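Local coordinates for protein PrgB (Enterococcus faecalis, PDB 6EVU) that promotes aggregation, biofilm formation and conjugation by binding and compacting DNA, and is an antigen I/II family protein represented here by its adhesin domain, at residues L72-G77 and S140-N146; F32-V37 and N151-I155; K28-F32 and L117-L122. All blocks are in the same frame, centred on the assembly; numbering follows the deposited sequence.

The three contacts lie in one adhesin domain and differ in chemistry with their place in it. All are partly buried. Contact 1 sits across the centre of the chain from contact 3, their centres about 35 Å apart, and ties the loop after helix 68-72 by polar bonds to the turn leading into strand 145-150. Contacts 2 and 3 are neighbours, with centres about 11 Å apart: they share F32, and V36 O lies 2.8 Å from N118 N, a probable hydrogen bond. Contact 2 is mainly apolar, whereas contact 3 is a backbone pairing of two short antiparallel strands, 30-31 and 119-121. Strand 145-150 runs from contact 1, where segment 140-146 leads into it, to contact 2.

Contact 1 (L72-G77 and S140-N146); sequences LRKDMG and SQSGTLN. With PO4 (phosphate ion), chain B.
In this polar loop-to-loop contact, D75 of the loop after helix 68-72 and N146 near the start of strand 145-150 each reach across to the other segment. N146 spends its amide nitrogen on two carbonyls, ND2 donating to L72 O at 2.9 Å and to K74 O at 2.8 Å. Both acceptors lie close to the amide plane, which fixes the rotation of the group. Its OD1 accepts a hydrogen bond from a water, which accepts from M76 N, and M76 CB packs 3.3 Å from that same OD1. L72 CD2 slides past N146 CB.

At the other end the D75 carboxylate reaches the turn because its CG stands opposite the backbone N (chi1 -171°). S142 N bonds OD2 on the syn side at 3.1 Å, and S142 OG makes a very short 2.5 Å bond to OD1. A second water links OD2 to Q141 N. R73 turns away from the contact, and its NE bonds O4 of a phosphate ion, probably from the crystallisation liquor, which V296 N also holds. D75 OD1 accepts from G77 N at 3.0 Å as well, so an Asx turn in one loop is tied to the type I beta turn S140-G143 in the other.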
ATOM      1  N   LEU A  72     -11.825  10.579  -0.821  1.00 26.38           N
ATOM      2  CA  LEU A  72     -11.082   9.991  -1.919  1.00 24.96           C
ATOM      3  C   LEU A  72     -11.949   9.442  -3.038  1.00 24.48           C
ATOM      4  O   LEU A  72     -11.571   9.498  -4.180  1.00 25.51           O
ATOM      5  CB  LEU A  72     -10.137   8.909  -1.422  1.00 23.69           C
ATOM      6  CG  LEU A  72      -8.886   9.429  -0.743  1.00 24.48           C
ATOM      7  CD1 LEU A  72      -8.205   8.331   0.036  1.00 31.51           C
ATOM      8  CD2 LEU A  72      -7.944  10.039  -1.759  1.00 28.24           C
ATOM      9  N   ARG A  73     -13.107   8.889  -2.695  1.00 26.52           N
ATOM     10  CA  ARG A  73     -13.955   8.258  -3.691  1.00 27.54           C
ATOM     11  C   ARG A  73     -14.856   9.176  -4.512  1.00 26.30           C
ATOM     12  O   ARG A  73     -16.057   9.091  -4.470  1.00 28.85           O
ATOM     13  CB  ARG A  73     -14.786   7.152  -3.045  1.00 26.40           C
ATOM     14  CG  ARG A  73     -13.972   6.002  -2.505  1.00 26.75           C
ATOM     15  CD  ARG A  73     -14.845   4.849  -2.063  1.00 29.98           C
ATOM     16  NE  ARG A  73     -15.843   5.327  -1.138  1.00 30.55           N
ATOM     17  CZ  ARG A  73     -15.708   5.324   0.175  1.00 31.84           C
ATOM     18  NH1 ARG A  73     -14.640   4.817   0.743  1.00 29.70           N
ATOM     19  NH2 ARG A  73     -16.662   5.814   0.917  1.00 31.35           N
ATOM     20  N   LYS A  74     -14.221  10.049  -5.259  1.00 28.15           N
ATOM     21  CA  LYS A  74     -14.863  10.946  -6.179  1.00 30.68           C
ATOM     22  C   LYS A  74     -13.902  11.110  -7.356  1.00 27.15           C
ATOM     23  O   LYS A  74     -12.709  10.923  -7.223  1.00 26.87           O
ATOM     24  CB  LYS A  74     -15.279  12.266  -5.544  1.00 27.10           C
ATOM     25  CG  LYS A  74     -14.181  13.131  -4.985  1.00 27.53           C
ATOM     26  CD  LYS A  74     -14.737  14.479  -4.550  1.00 31.32           C
ATOM     27  CE  LYS A  74     -13.755  15.252  -3.686  1.00 28.35           C
ATOM     28  NZ  LYS A  74     -13.742  14.729  -2.310  1.00 29.38           N
ATOM     29  N   ASP A  75     -14.443  11.440  -8.509  1.00 28.51           N
ATOM     30  CA  ASP A  75     -13.626  11.568  -9.711  1.00 28.28           C
ATOM     31  C   ASP A  75     -13.134  13.005  -9.775  1.00 31.74           C
ATOM     32  O   ASP A  75     -13.941  13.928  -9.936  1.00 32.25           O
ATOM     33  CB  ASP A  75     -14.476  11.219 -10.930  1.00 28.91           C
ATOM     34  CG  ASP A  75     -13.657  11.106 -12.193  1.00 32.39           C
ATOM     35  OD1 ASP A  75     -12.558  11.647 -12.269  1.00 30.58           O
ATOM     36  OD2 ASP A  75     -14.124  10.426 -13.119  1.00 30.94           O
ATOM     37  N   MET A  76     -11.826  13.200  -9.641  1.00 26.84           N
ATOM     38  CA  MET A  76     -11.258  14.549  -9.700  1.00 27.16           C
ATOM     39  C   MET A  76     -10.545  14.821 -11.018  1.00 31.98           C
ATOM     40  O   MET A  76      -9.792  15.794 -11.104  1.00 36.03           O
ATOM     41  CB  MET A  76     -10.307  14.767  -8.530  1.00 33.10           C
ATOM     42  CG  MET A  76     -11.015  14.638  -7.211  1.00 33.92           C
ATOM     43  SD  MET A  76     -12.324  15.826  -6.953  1.00 33.54           S
ATOM     44  CE  MET A  76     -11.462  17.295  -6.352  1.00 33.50           C
ATOM     45  N   GLY A  77     -10.715  13.955 -12.019  1.00 30.12           N
ATOM     46  CA  GLY A  77     -10.157  14.251 -13.333  1.00 34.26           C
ATOM     47  C   GLY A  77     -10.677  15.594 -13.802  1.00 39.43           C
ATOM     48  O   GLY A  77     -11.882  15.823 -13.777  1.00 43.17           O
ATOM     49  N   SER A 140     -12.438   4.865 -12.304  1.00 28.27           N
ATOM     50  CA  SER A 140     -13.240   6.071 -12.505  1.00 27.13           C
ATOM     51  C   SER A 140     -13.368   6.377 -13.997  1.00 32.38           C
ATOM     52  O   SER A 140     -12.599   5.877 -14.851  1.00 29.88           O
ATOM     53  CB  SER A 140     -12.634   7.283 -11.775  1.00 27.87           C
ATOM     54  OG  SER A 140     -11.308   7.544 -12.232  1.00 28.66           O
ATOM     55  N   GLN A 141     -14.350   7.229 -14.292  1.00 30.26           N
ATOM     56  CA  GLN A 141     -14.642   7.562 -15.685  1.00 32.09           C
ATOM     57  C   GLN A 141     -13.439   8.212 -16.338  1.00 30.99           C
ATOM     58  O   GLN A 141     -13.140   7.941 -17.516  1.00 32.69           O
ATOM     59  CB  GLN A 141     -15.868   8.488 -15.766  1.00 33.40           C
ATOM     60  CG  GLN A 141     -16.334   8.839 -17.179  1.00 40.41           C
ATOM     61  CD  GLN A 141     -16.713   7.577 -17.929  1.00 51.24           C
ATOM     62  OE1 GLN A 141     -17.411   6.706 -17.381  1.00 48.27           O
ATOM     63  NE2 GLN A 141     -16.212   7.439 -19.161  1.00 53.14           N
ATOM     64  N   SER A 142     -12.745   9.078 -15.592  1.00 30.22           N
ATOM     65  CA  SER A 142     -11.559   9.748 -16.076  1.00 29.23           C
ATOM     66  C   SER A 142     -10.345   8.847 -16.053  1.00 31.36           C
ATOM     67  O   SER A 142      -9.292   9.268 -16.532  1.00 30.55           O
ATOM     68  CB  SER A 142     -11.283  10.995 -15.237  1.00 25.55           C
ATOM     69  OG  SER A 142     -10.947  10.631 -13.888  1.00 29.52           O
ATOM     70  N   GLY A 143     -10.430   7.662 -15.439  1.00 30.47           N
ATOM     71  CA  GLY A 143      -9.235   6.833 -15.365  1.00 25.68           C
ATOM     72  C   GLY A 143      -8.097   7.421 -14.552  1.00 28.55           C
ATOM     73  O   GLY A 143      -6.922   7.073 -14.788  1.00 31.48           O
ATOM     74  N   THR A 144      -8.413   8.234 -13.543  1.00 24.97           N
ATOM     75  CA  THR A 144      -7.413   8.843 -12.681  1.00 25.73           C
ATOM     76  C   THR A 144      -7.550   8.279 -11.280  1.00 27.95           C
ATOM     77  O   THR A 144      -8.545   7.628 -10.936  1.00 24.69           O
ATOM     78  CB  THR A 144      -7.571  10.372 -12.609  1.00 24.52           C
ATOM     79  OG1 THR A 144      -8.874  10.695 -12.128  1.00 24.92           O
ATOM     80  CG2 THR A 144      -7.389  10.983 -14.026  1.00 27.36           C
ATOM     81  N   LEU A 145      -6.561   8.576 -10.445  1.00 22.76           N
ATOM     82  CA  LEU A 145      -6.673   8.281  -9.017  1.00 21.27           C
ATOM     83  C   LEU A 145      -6.351   9.542  -8.244  1.00 23.50           C
ATOM     84  O   LEU A 145      -5.601  10.409  -8.717  1.00 25.58           O
ATOM     85  CB  LEU A 145      -5.699   7.163  -8.542  1.00 21.05           C
ATOM     86  CG  LEU A 145      -5.996   5.788  -9.108  1.00 22.15           C
ATOM     87  CD1 LEU A 145      -4.746   4.935  -8.850  1.00 24.42           C
ATOM     88  CD2 LEU A 145      -7.273   5.138  -8.687  1.00 23.54           C
ATOM     89  N   ASN A 146      -6.917   9.648  -7.024  1.00 21.60           N
ATOM     90  CA  ASN A 146      -6.560  10.722  -6.131  1.00 18.03           C
ATOM     91  C   ASN A 146      -5.620  10.162  -5.071  1.00 20.84           C
ATOM     92  O   ASN A 146      -5.780   9.033  -4.629  1.00 25.42           O
ATOM     93  CB  ASN A 146      -7.799  11.304  -5.461  1.00 23.61           C
ATOM     94  CG  ASN A 146      -8.928  11.567  -6.448  1.00 26.27           C
ATOM     95  OD1 ASN A 146      -8.697  12.102  -7.531  1.00 28.41           O
ATOM     96  ND2 ASN A 146     -10.169  11.176  -6.077  1.00 24.25           N
TER
HETATM   97  P   PO4 B 601     -19.133   4.318  -2.901  0.61 31.48           P
HETATM   98  O1  PO4 B 601     -19.197   3.341  -1.741  0.61 29.97           O
HETATM   99  O2  PO4 B 601     -18.567   3.568  -4.107  0.61 34.64           O
HETATM  100  O3  PO4 B 601     -20.545   4.766  -3.237  0.61 37.68           O
HETATM  101  O4  PO4 B 601     -18.351   5.575  -2.644  0.61 29.80           O
HETATM  102  O   HOH W   1     -16.074   8.778 -12.568  1.00 31.57           O
HETATM  103  O   HOH W   2     -10.029  10.789  -9.513  1.00 25.47           O

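Contact 2 (F32-V37 and N151-I155); sequences FDQSVV and NDPII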
ATOM      1  N   PHE A  32      13.107   1.123   8.470  1.00 32.56           N
ATOM      2  CA  PHE A  32      12.286   2.194   7.934  1.00 33.72           C
ATOM      3  C   PHE A  32      10.934   2.063   8.638  1.00 31.57           C
ATOM      4  O   PHE A  32       9.971   1.475   8.154  1.00 33.82           O
ATOM      5  CB  PHE A  32      12.174   2.138   6.404  1.00 28.72           C
ATOM      6  CG  PHE A  32      11.809   3.476   5.819  1.00 31.01           C
ATOM      7  CD1 PHE A  32      12.792   4.334   5.424  1.00 31.65           C
ATOM      8  CD2 PHE A  32      10.500   3.902   5.741  1.00 28.23           C
ATOM      9  CE1 PHE A  32      12.454   5.595   4.925  1.00 30.67           C
ATOM     10  CE2 PHE A  32      10.171   5.161   5.225  1.00 31.83           C
ATOM     11  CZ  PHE A  32      11.149   5.980   4.842  1.00 29.22           C
ATOM     12  N   ASP A  33      10.851   2.660   9.812  1.00 33.39           N
ATOM     13  CA  ASP A  33       9.722   2.453  10.721  1.00 36.85           C
ATOM     14  C   ASP A  33       9.560   3.726  11.549  1.00 37.76           C
ATOM     15  O   ASP A  33      10.201   4.736  11.271  1.00 37.18           O
ATOM     16  CB  ASP A  33       9.953   1.192  11.562  1.00 38.81           C
ATOM     17  CG  ASP A  33      11.214   1.273  12.401  1.00 40.49           C
ATOM     18  OD1 ASP A  33      11.675   2.368  12.735  1.00 41.26           O
ATOM     19  OD2 ASP A  33      11.743   0.191  12.720  1.00 45.18           O
ATOM     20  N   GLN A  34       8.719   3.690  12.603  1.00 39.90           N
ATOM     21  CA  GLN A  34       8.460   4.934  13.331  1.00 40.68           C
ATOM     22  C   GLN A  34       9.742   5.548  13.916  1.00 41.85           C
ATOM     23  O   GLN A  34       9.823   6.770  14.118  1.00 42.69           O
ATOM     24  CB  GLN A  34       7.461   4.694  14.478  1.00 55.41           C
ATOM     25  CG  GLN A  34       6.542   5.884  14.828  1.00 59.09           C
ATOM     26  CD  GLN A  34       5.856   6.537  13.615  1.00 74.37           C
ATOM     27  OE1 GLN A  34       6.116   7.694  13.278  1.00 76.49           O
ATOM     28  NE2 GLN A  34       4.984   5.774  12.941  1.00 74.35           N
ATOM     29  N   SER A  35      10.730   4.719  14.239  1.00 44.37           N
ATOM     30  CA  SER A  35      11.965   5.219  14.819  1.00 44.60           C
ATOM     31  C   SER A  35      12.758   6.154  13.911  1.00 43.30           C
ATOM     32  O   SER A  35      13.717   6.789  14.382  1.00 45.03           O
ATOM     33  CB  SER A  35      12.841   4.020  15.257  1.00 45.59           C
ATOM     34  OG  SER A  35      13.432   3.371  14.153  1.00 43.26           O
ATOM     35  N   VAL A  36      12.438   6.220  12.614  1.00 41.67           N
ATOM     36  CA  VAL A  36      13.247   6.981  11.670  1.00 45.60           C
ATOM     37  C   VAL A  36      12.683   8.376  11.418  1.00 41.42           C
ATOM     38  O   VAL A  36      13.320   9.198  10.742  1.00 40.83           O
ATOM     39  CB  VAL A  36      13.416   6.201  10.347  1.00 37.55           C
ATOM     40  CG1 VAL A  36      13.717   4.689  10.562  1.00 39.11           C
ATOM     41  CG2 VAL A  36      12.210   6.408   9.409  1.00 34.81           C
ATOM     42  N   VAL A  37      11.526   8.686  11.991  1.00 42.79           N
ATOM     43  CA  VAL A  37      10.891   9.989  11.826  1.00 40.70           C
ATOM     44  C   VAL A  37      11.471  10.947  12.858  1.00 46.08           C
ATOM     45  O   VAL A  37      11.630  10.593  14.031  1.00 51.68           O
ATOM     46  CB  VAL A  37       9.364   9.839  11.953  1.00 44.78           C
ATOM     47  CG1 VAL A  37       8.621  11.169  11.705  1.00 49.81           C
ATOM     48  CG2 VAL A  37       8.870   8.724  11.005  1.00 43.13           C
ATOM     49  N   ASN A 151       3.006  13.743   5.297  1.00 35.68           N
ATOM     50  CA  ASN A 151       4.328  14.201   5.698  1.00 37.68           C
ATOM     51  C   ASN A 151       5.056  13.171   6.567  1.00 34.12           C
ATOM     52  O   ASN A 151       6.255  13.330   6.778  1.00 37.86           O
ATOM     53  CB  ASN A 151       4.211  15.575   6.433  1.00 36.25           C
ATOM     54  CG  ASN A 151       4.282  16.771   5.456  1.00 38.63           C
ATOM     55  OD1 ASN A 151       5.190  16.868   4.624  1.00 38.25           O
ATOM     56  ND2 ASN A 151       3.321  17.682   5.564  1.00 37.85           N
ATOM     57  N   ASP A 152       4.339  12.165   7.106  1.00 34.64           N
ATOM     58  CA  ASP A 152       4.935  11.030   7.802  1.00 41.17           C
ATOM     59  C   ASP A 152       5.156   9.912   6.778  1.00 36.86           C
ATOM     60  O   ASP A 152       4.173   9.337   6.289  1.00 34.26           O
ATOM     61  CB  ASP A 152       3.999  10.578   8.934  1.00 41.01           C
ATOM     62  CG  ASP A 152       4.592   9.494   9.826  1.00 44.24           C
ATOM     63  OD1 ASP A 152       5.480   8.757   9.380  1.00 39.16           O
ATOM     64  OD2 ASP A 152       4.148   9.346  11.001  1.00 44.32           O
ATOM     65  N   PRO A 153       6.408   9.572   6.422  1.00 32.06           N
ATOM     66  CA  PRO A 153       6.623   8.526   5.406  1.00 30.77           C
ATOM     67  C   PRO A 153       6.155   7.139   5.844  1.00 27.77           C
ATOM     68  O   PRO A 153       6.027   6.232   4.993  1.00 33.35           O
ATOM     69  CB  PRO A 153       8.134   8.574   5.203  1.00 33.05           C
ATOM     70  CG  PRO A 153       8.659   8.880   6.625  1.00 33.01           C
ATOM     71  CD  PRO A 153       7.668   9.984   7.087  1.00 34.57           C
ATOM     72  N   ILE A 154       5.930   6.954   7.145  1.00 30.50           N
ATOM     73  CA  ILE A 154       5.445   5.691   7.689  1.00 35.23           C
ATOM     74  C   ILE A 154       3.927   5.599   7.647  1.00 36.69           C
ATOM     75  O   ILE A 154       3.382   4.496   7.767  1.00 37.04           O
ATOM     76  CB  ILE A 154       5.962   5.523   9.131  1.00 38.79           C
ATOM     77  CG1 ILE A 154       7.478   5.722   9.152  1.00 40.58           C
ATOM     78  CG2 ILE A 154       5.580   4.181   9.694  1.00 47.18           C
ATOM     79  CD1 ILE A 154       8.242   4.743   8.247  1.00 34.53           C
ATOM     80  N   ILE A 155       3.235   6.724   7.483  1.00 36.28           N
ATOM     81  CA  ILE A 155       1.821   6.702   7.119  1.00 33.43           C
ATOM     82  C   ILE A 155       1.648   6.606   5.605  1.00 28.22           C
ATOM     83  O   ILE A 155       0.777   5.867   5.095  1.00 30.93           O
ATOM     84  CB  ILE A 155       1.170   7.973   7.695  1.00 28.35           C
ATOM     85  CG1 ILE A 155       1.138   7.921   9.234  1.00 34.55           C
ATOM     86  CG2 ILE A 155      -0.251   8.228   7.118  1.00 31.09           C
ATOM     87  CD1 ILE A 155       0.643   9.205   9.883  1.00 36.57           C
TER
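I154 pushes its side chain between F32 and V37, joining the loop after strand 30-31 to the loop between strands 145-150 and 157-160. With CG1 opposite the carbonyl carbon (chi1 -52°) and a second bend at chi2 (-59°), the chain folds so that CD1 comes 3.5 Å from F32 CD2 and also lies near D33 O. It approaches the ring obliquely. F32 carries its CG anti to the backbone N (chi1 -158°), which brings the CD2 and CE2 side of the ring to I154 and P153. P153 meets the ring differently: its CB sits at the edge, near the ring plane, 4.0 Å from F32 CE2. Elsewhere the ring meets that of F177.

V37 CG2 runs past I154 CG1 at 3.8 Å, the two side chains heading opposite ways, and the same methyl is 3.8 Å from D152 OD1. Q34 brings NE2 of its amide 3.7 Å from I154 CG2, the two side chains crossing at a slant. Its OE1 lies 3.4 Å from D152 OD2, two acceptors that do not bond, with amide and carboxylate planes almost perpendicular.

Each acid instead shapes its own loop as an Asx turn: D33 OD1 accepts from S35 N, and D152 OD1 from I154 N at 2.9 Å. The chemistry therefore implies that apolar contact joins the loops, while the carboxylates brace the backbones that present it.

Contact 3 (K28-F32 and L117-L122); sequences KNLVF and LNASYL
The Y121 ring has L122 CG over the centre of one face, 3.7 Å above its plane, and the backbone of L30 at its edge, while N29 CB approaches CE1 obliquely at 3.5 Å. These residues belong to an antiparallel pair of short strands, 30-31 against 119-121, in the larger antiparallel sheet of the domain; strand 124-137 pairs with 119-121 as well. Beyond the contact, F193 meets the Y121 ring edge-to-face, and Y121 OH is hydrogen-bonded to S191 O and D188 N. The other flat group, the F32 ring, receives L117 CD1 at its edge, 3.9 Å from CE1, and A119 CB obliquely at CD1.

L30 and Y121 form a non-hydrogen-bonded pair, with CA atoms 4.5 Å apart and side chains on one face of the sheet. V31 and S120 form the hydrogen-bonded pair on the other face. Here V31 N gives a nearly straight bond to S120 O, 3.0 Å with 176° at the hydrogen; the return bond from S120 N to V31 O is weak. S120 OG, held between backbone N and carbonyl carbon (chi1 54°), lies alongside V31 and touches both CB and CG2.

Past the pair, the chain at L122 takes up left-handed backbone angles, yet its N still reaches N29 O, coming from above the carbonyl plane. Y121 CA adds a CA-H...O contact to that oxygen. The same N29 O also accepts from a water at 3.1 Å, and this water is hydrogen-bonded to S120 OG.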
ATOM      1  N   LYS A  28      16.442  -8.114   9.481  1.00 51.30           N
ATOM      2  CA  LYS A  28      15.930  -6.746   9.446  1.00 45.46           C
ATOM      3  C   LYS A  28      17.084  -5.748   9.314  1.00 41.37           C
ATOM      4  O   LYS A  28      17.338  -4.908  10.168  1.00 48.15           O
ATOM      5  CB  LYS A  28      15.063  -6.466  10.668  1.00 51.46           C
ATOM      6  CG  LYS A  28      14.477  -7.715  11.360  1.00 63.74           C
ATOM      7  CD  LYS A  28      13.138  -8.225  10.787  1.00 63.85           C
ATOM      8  CE  LYS A  28      12.399  -9.134  11.794  1.00 76.03           C
ATOM      9  NZ  LYS A  28      10.942  -9.349  11.497  1.00 72.07           N
ATOM     10  N   ASN A  29      17.751  -5.821   8.167  1.00 40.68           N
ATOM     11  CA  ASN A  29      18.886  -4.940   7.902  1.00 50.70           C
ATOM     12  C   ASN A  29      18.433  -3.511   7.622  1.00 44.26           C
ATOM     13  O   ASN A  29      19.075  -2.542   8.054  1.00 42.44           O
ATOM     14  CB  ASN A  29      19.665  -5.483   6.705  1.00 57.54           C
ATOM     15  CG  ASN A  29      19.740  -6.999   6.702  1.00 63.51           C
ATOM     16  OD1 ASN A  29      19.095  -7.686   5.888  1.00 60.16           O
ATOM     17  ND2 ASN A  29      20.526  -7.532   7.631  1.00 54.68           N
ATOM     18  N   LEU A  30      17.350  -3.373   6.887  1.00 38.23           N
ATOM     19  CA  LEU A  30      16.777  -2.081   6.567  1.00 36.83           C
ATOM     20  C   LEU A  30      15.820  -1.686   7.675  1.00 33.86           C
ATOM     21  O   LEU A  30      14.924  -2.465   8.032  1.00 36.27           O
ATOM     22  CB  LEU A  30      16.022  -2.170   5.241  1.00 32.85           C
ATOM     23  CG  LEU A  30      15.262  -0.897   4.868  1.00 30.18           C
ATOM     24  CD1 LEU A  30      16.270   0.231   4.560  1.00 30.28           C
ATOM     25  CD2 LEU A  30      14.282  -1.156   3.686  1.00 33.70           C
ATOM     26  N   VAL A  31      16.026  -0.501   8.240  1.00 32.05           N
ATOM     27  CA  VAL A  31      15.145   0.067   9.256  1.00 33.57           C
ATOM     28  C   VAL A  31      14.420   1.263   8.638  1.00 32.37           C
ATOM     29  O   VAL A  31      15.027   2.311   8.390  1.00 34.33           O
ATOM     30  CB  VAL A  31      15.932   0.484  10.505  1.00 41.03           C
ATOM     31  CG1 VAL A  31      14.979   1.021  11.631  1.00 39.77           C
ATOM     32  CG2 VAL A  31      16.839  -0.701  11.002  1.00 38.99           C
ATOM     33  N   PHE A  32      13.107   1.123   8.470  1.00 32.56           N
ATOM     34  CA  PHE A  32      12.286   2.194   7.934  1.00 33.72           C
ATOM     35  C   PHE A  32      10.934   2.063   8.638  1.00 31.57           C
ATOM     36  O   PHE A  32       9.971   1.475   8.154  1.00 33.82           O
ATOM     37  CB  PHE A  32      12.174   2.138   6.404  1.00 28.72           C
ATOM     38  CG  PHE A  32      11.809   3.476   5.819  1.00 31.01           C
ATOM     39  CD1 PHE A  32      12.792   4.334   5.424  1.00 31.65           C
ATOM     40  CD2 PHE A  32      10.500   3.902   5.741  1.00 28.23           C
ATOM     41  CE1 PHE A  32      12.454   5.595   4.925  1.00 30.67           C
ATOM     42  CE2 PHE A  32      10.171   5.161   5.225  1.00 31.83           C
ATOM     43  CZ  PHE A  32      11.149   5.980   4.842  1.00 29.22           C
ATOM     44  N   LEU A 117      15.166  12.423   7.456  1.00 39.24           N
ATOM     45  CA  LEU A 117      14.961  11.097   8.022  1.00 35.85           C
ATOM     46  C   LEU A 117      16.145  10.633   8.861  1.00 41.90           C
ATOM     47  O   LEU A 117      17.277  11.097   8.711  1.00 42.56           O
ATOM     48  CB  LEU A 117      14.771  10.068   6.907  1.00 33.60           C
ATOM     49  CG  LEU A 117      13.699  10.381   5.885  1.00 32.26           C
ATOM     50  CD1 LEU A 117      13.712   9.312   4.751  1.00 32.13           C
ATOM     51  CD2 LEU A 117      12.370  10.464   6.561  1.00 38.52           C
ATOM     52  N   ASN A 118      15.887   9.638   9.701  1.00 39.81           N
ATOM     53  CA  ASN A 118      16.969   8.968  10.411  1.00 40.17           C
ATOM     54  C   ASN A 118      16.798   7.458  10.302  1.00 44.05           C
ATOM     55  O   ASN A 118      16.734   6.718  11.284  1.00 43.59           O
ATOM     56  CB  ASN A 118      17.040   9.472  11.853  1.00 49.32           C
ATOM     57  CG  ASN A 118      18.207   8.881  12.601  1.00 53.35           C
ATOM     58  OD1 ASN A 118      19.299   8.787  12.050  1.00 49.45           O
ATOM     59  ND2 ASN A 118      18.010   8.555  13.867  1.00 57.05           N
ATOM     60  N   ALA A 119      16.670   6.998   9.067  1.00 37.13           N
ATOM     61  CA  ALA A 119      16.574   5.589   8.731  1.00 38.66           C
ATOM     62  C   ALA A 119      17.980   5.017   8.604  1.00 37.02           C
ATOM     63  O   ALA A 119      18.982   5.724   8.788  1.00 40.45           O
ATOM     64  CB  ALA A 119      15.754   5.423   7.457  1.00 37.84           C
ATOM     65  N   SER A 120      18.072   3.714   8.357  1.00 39.48           N
ATOM     66  CA  SER A 120      19.398   3.105   8.275  1.00 41.61           C
ATOM     67  C   SER A 120      19.357   1.796   7.517  1.00 40.29           C
ATOM     68  O   SER A 120      18.314   1.161   7.373  1.00 38.59           O
ATOM     69  CB  SER A 120      20.020   2.833   9.645  1.00 42.93           C
ATOM     70  OG  SER A 120      19.172   2.050  10.481  1.00 44.03           O
ATOM     71  N   TYR A 121      20.538   1.378   7.090  1.00 44.11           N
ATOM     72  CA  TYR A 121      20.684   0.056   6.486  1.00 41.38           C
ATOM     73  C   TYR A 121      22.072  -0.396   6.871  1.00 48.07           C
ATOM     74  O   TYR A 121      23.051   0.226   6.446  1.00 42.49           O
ATOM     75  CB  TYR A 121      20.519   0.066   4.980  1.00 41.73           C
ATOM     76  CG  TYR A 121      20.935  -1.240   4.352  1.00 38.87           C
ATOM     77  CD1 TYR A 121      20.160  -2.388   4.517  1.00 43.51           C
ATOM     78  CD2 TYR A 121      22.107  -1.336   3.611  1.00 38.54           C
ATOM     79  CE1 TYR A 121      20.523  -3.597   3.909  1.00 37.47           C
ATOM     80  CE2 TYR A 121      22.506  -2.550   3.035  1.00 41.78           C
ATOM     81  CZ  TYR A 121      21.723  -3.672   3.214  1.00 40.57           C
ATOM     82  OH  TYR A 121      22.090  -4.857   2.649  1.00 39.82           O
ATOM     83  N   LEU A 122      22.136  -1.441   7.690  1.00 45.83           N
ATOM     84  CA  LEU A 122      23.383  -1.916   8.245  1.00 48.77           C
ATOM     85  C   LEU A 122      24.211  -0.756   8.812  1.00 51.43           C
ATOM     86  O   LEU A 122      25.393  -0.598   8.507  1.00 50.43           O
ATOM     87  CB  LEU A 122      24.186  -2.689   7.199  1.00 42.78           C
ATOM     88  CG  LEU A 122      23.557  -3.851   6.429  1.00 48.75           C
ATOM     89  CD1 LEU A 122      24.447  -4.308   5.291  1.00 47.76           C
ATOM     90  CD2 LEU A 122      23.327  -4.987   7.374  1.00 59.58           C
TER
HETATM   91  O   HOH W   3      20.353  -0.855  10.372  1.00 48.03           O